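Local coordinates for protein probable transcriptional regulator, AsnC family (PDB 2DJW) that is of uncertain function but, as a stand-alone RAM-domain protein of the AsnC family, probably assembles into oligomers and may act in transcriptional regulation, at residues Glu50-Val55 / Thr69-Ala74. Numbering follows the deposited sequence.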
ATOM      1  N   GLU A  50       3.410  29.612   4.582  1.00 47.39           N
ATOM      2  CA  GLU A  50       3.733  29.474   5.994  1.00 47.80           C
ATOM      3  C   GLU A  50       2.486  29.461   6.859  1.00 48.04           C
ATOM      4  O   GLU A  50       2.511  28.959   7.984  1.00 48.24           O
ATOM      5  CB  GLU A  50       4.683  30.587   6.449  1.00 48.17           C
ATOM      6  CG  GLU A  50       6.106  30.489   5.903  1.00 49.20           C
ATOM      7  CD  GLU A  50       6.259  31.104   4.526  1.00 51.84           C
ATOM      8  OE1 GLU A  50       5.270  31.645   3.983  1.00 52.67           O
ATOM      9  OE2 GLU A  50       7.377  31.044   3.972  1.00 55.14           O
ATOM     10  N   GLU A  51       1.394  29.996   6.316  1.00 47.89           N
ATOM     11  CA  GLU A  51       0.124  30.039   7.021  1.00 47.75           C
ATOM     12  C   GLU A  51      -0.501  28.649   7.180  1.00 47.59           C
ATOM     13  O   GLU A  51      -1.442  28.466   7.969  1.00 47.58           O
ATOM     14  CB  GLU A  51      -0.863  31.019   6.365  1.00 47.37           C
ATOM     15  CG  GLU A  51      -1.907  31.492   7.374  1.00 48.28           C
ATOM     16  CD  GLU A  51      -3.049  32.279   6.791  1.00 47.81           C
ATOM     17  OE1 GLU A  51      -3.715  32.977   7.569  1.00 49.58           O
ATOM     18  OE2 GLU A  51      -3.307  32.196   5.584  1.00 48.48           O
ATOM     19  N   LEU A  52       0.030  27.676   6.440  1.00 47.18           N
ATOM     20  CA  LEU A  52      -0.341  26.274   6.619  1.00 46.85           C
ATOM     21  C   LEU A  52      -0.070  25.769   8.042  1.00 46.99           C
ATOM     22  O   LEU A  52      -0.779  24.900   8.532  1.00 46.45           O
ATOM     23  CB  LEU A  52       0.411  25.390   5.623  1.00 46.52           C
ATOM     24  CG  LEU A  52      -0.271  24.766   4.406  1.00 46.49           C
ATOM     25  CD1 LEU A  52       0.703  23.830   3.704  1.00 46.18           C
ATOM     26  CD2 LEU A  52      -1.560  24.029   4.761  1.00 42.99           C
ATOM     27  N   ASP A  53       0.980  26.286   8.680  1.00 47.43           N
ATOM     28  CA  ASP A  53       1.271  25.952  10.071  1.00 48.38           C
ATOM     29  C   ASP A  53       0.095  26.328  10.991  1.00 48.82           C
ATOM     30  O   ASP A  53      -0.312  25.536  11.851  1.00 48.82           O
ATOM     31  CB  ASP A  53       2.552  26.643  10.546  1.00 48.65           C
ATOM     32  CG  ASP A  53       3.138  25.995  11.806  1.00 49.34           C
ATOM     33  OD1 ASP A  53       3.419  24.773  11.800  1.00 49.99           O
ATOM     34  OD2 ASP A  53       3.331  26.713  12.803  1.00 50.67           O
ATOM     35  N   ASP A  54      -0.458  27.522  10.772  1.00 48.88           N
ATOM     36  CA  ASP A  54      -1.626  27.997  11.498  1.00 48.98           C
ATOM     37  C   ASP A  54      -2.855  27.102  11.353  1.00 48.35           C
ATOM     38  O   ASP A  54      -3.549  26.847  12.341  1.00 48.28           O
ATOM     39  CB  ASP A  54      -1.955  29.432  11.084  1.00 49.70           C
ATOM     40  CG  ASP A  54      -0.747  30.357  11.176  1.00 52.20           C
ATOM     41  OD1 ASP A  54       0.167  30.080  11.995  1.00 54.56           O
ATOM     42  OD2 ASP A  54      -0.700  31.353  10.414  1.00 55.01           O
ATOM     43  N   VAL A  55      -3.124  26.628  10.134  1.00 47.65           N
ATOM     44  CA  VAL A  55      -4.316  25.812   9.876  1.00 46.93           C
ATOM     45  C   VAL A  55      -4.142  24.349  10.203  1.00 46.52           C
ATOM     46  O   VAL A  55      -5.034  23.750  10.792  1.00 46.41           O
ATOM     47  CB  VAL A  55      -5.017  26.072   8.458  1.00 46.95           C
ATOM     48  CG1 VAL A  55      -4.142  26.825   7.518  1.00 47.11           C
ATOM     49  CG2 VAL A  55      -5.530  24.785   7.818  1.00 46.93           C
ATOM     50  N   THR A  69      -3.662  13.646   8.734  1.00 46.86           N
ATOM     51  CA  THR A  69      -3.937  14.749   7.818  1.00 45.50           C
ATOM     52  C   THR A  69      -3.047  14.589   6.554  1.00 44.44           C
ATOM     53  O   THR A  69      -1.883  14.117   6.647  1.00 43.58           O
ATOM     54  CB  THR A  69      -3.694  16.109   8.533  1.00 45.55           C
ATOM     55  OG1 THR A  69      -4.597  17.088   8.044  1.00 48.08           O
ATOM     56  CG2 THR A  69      -2.283  16.614   8.347  1.00 44.44           C
ATOM     57  N   GLU A  70      -3.585  14.962   5.387  1.00 42.67           N
ATOM     58  CA  GLU A  70      -2.762  15.065   4.166  1.00 41.28           C
ATOM     59  C   GLU A  70      -3.089  16.298   3.336  1.00 39.35           C
ATOM     60  O   GLU A  70      -4.188  16.435   2.859  1.00 39.40           O
ATOM     61  CB  GLU A  70      -2.861  13.799   3.304  1.00 41.50           C
ATOM     62  CG  GLU A  70      -1.585  13.515   2.541  1.00 44.49           C
ATOM     63  CD  GLU A  70      -1.801  12.778   1.226  1.00 48.23           C
ATOM     64  OE1 GLU A  70      -2.725  11.949   1.144  1.00 50.45           O
ATOM     65  OE2 GLU A  70      -1.014  13.016   0.280  1.00 50.77           O
ATOM     66  N   THR A  71      -2.126  17.198   3.178  1.00 38.02           N
ATOM     67  CA  THR A  71      -2.353  18.473   2.501  1.00 36.65           C
ATOM     68  C   THR A  71      -1.878  18.442   1.043  1.00 36.13           C
ATOM     69  O   THR A  71      -0.705  18.128   0.753  1.00 34.48           O
ATOM     70  CB  THR A  71      -1.693  19.640   3.238  1.00 36.28           C
ATOM     71  OG1 THR A  71      -2.181  19.681   4.575  1.00 37.73           O
ATOM     72  CG2 THR A  71      -2.016  20.986   2.569  1.00 36.44           C
ATOM     73  N   LEU A  72      -2.822  18.769   0.155  1.00 34.99           N
ATOM     74  CA  LEU A  72      -2.575  18.887  -1.282  1.00 35.04           C
ATOM     75  C   LEU A  72      -2.510  20.369  -1.591  1.00 35.05           C
ATOM     76  O   LEU A  72      -3.547  21.010  -1.702  1.00 35.83           O
ATOM     77  CB  LEU A  72      -3.706  18.225  -2.078  1.00 34.11           C
ATOM     78  CG  LEU A  72      -3.799  16.694  -2.270  1.00 34.60           C
ATOM     79  CD1 LEU A  72      -3.108  15.818  -1.253  1.00 31.61           C
ATOM     80  CD2 LEU A  72      -5.222  16.222  -2.466  1.00 34.59           C
ATOM     81  N   LEU A  73      -1.303  20.919  -1.713  1.00 34.87           N
ATOM     82  CA  LEU A  73      -1.161  22.349  -1.933  1.00 35.65           C
ATOM     83  C   LEU A  73      -1.116  22.762  -3.415  1.00 35.55           C
ATOM     84  O   LEU A  73      -0.287  22.304  -4.175  1.00 35.80           O
ATOM     85  CB  LEU A  73       0.044  22.918  -1.155  1.00 35.55           C
ATOM     86  CG  LEU A  73       0.188  24.441  -1.292  1.00 36.38           C
ATOM     87  CD1 LEU A  73       0.347  25.157   0.005  1.00 35.61           C
ATOM     88  CD2 LEU A  73       1.291  24.891  -2.302  1.00 38.19           C
ATOM     89  N   ALA A  74      -2.001  23.665  -3.796  1.00 36.26           N
ATOM     90  CA  ALA A  74      -2.133  24.101  -5.196  1.00 36.39           C
ATOM     91  C   ALA A  74      -1.118  25.177  -5.541  1.00 36.94           C
ATOM     92  O   ALA A  74      -1.156  26.292  -4.986  1.00 36.90           O
ATOM     93  CB  ALA A  74      -3.546  24.603  -5.467  1.00 35.18           C
TER
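L52, near the N-terminal end of helix 52-60, faces T71 of strand 66-77 across a CA-CA separation of 9.0 Å, the closest CA pair between the two segments. The L52 side chain points at the strand and touches two residues on the same strand face with its two methyls. CD2 meets T71 CG2 tip to tip at 3.8 Å, while CD1 lies 3.9 Å from L73 CD1, the two leucines crossing at a slant. T71 offers its methyl rather than its hydroxyl: with OG1 beside the backbone N (chi1 -57°), CG2 stands anti to that N and is the branch turned to the helix. L46 of strand 40-46 also packs on L52, and T71 rests on A4 and V6 of the neighbouring strand 2-10. The same layer extends into the assembly: F75 of a neighbouring subunit packs on L52, and L73 meets L73 of that same subunit. This is helix-on-sheet packing of the RAM domain, an alpha-beta sandwich of the dimeric alpha-beta barrel class. E50 and D54 bind zinc in a structure of this protein, though no zinc is bound to this chain, and neither touches the strand segment. With three buried residues meeting through methyl groups alone, the contact is purely apolar, so this part of the helix is held against the sheet here by hydrophobic and dispersion forces, without directional bonds.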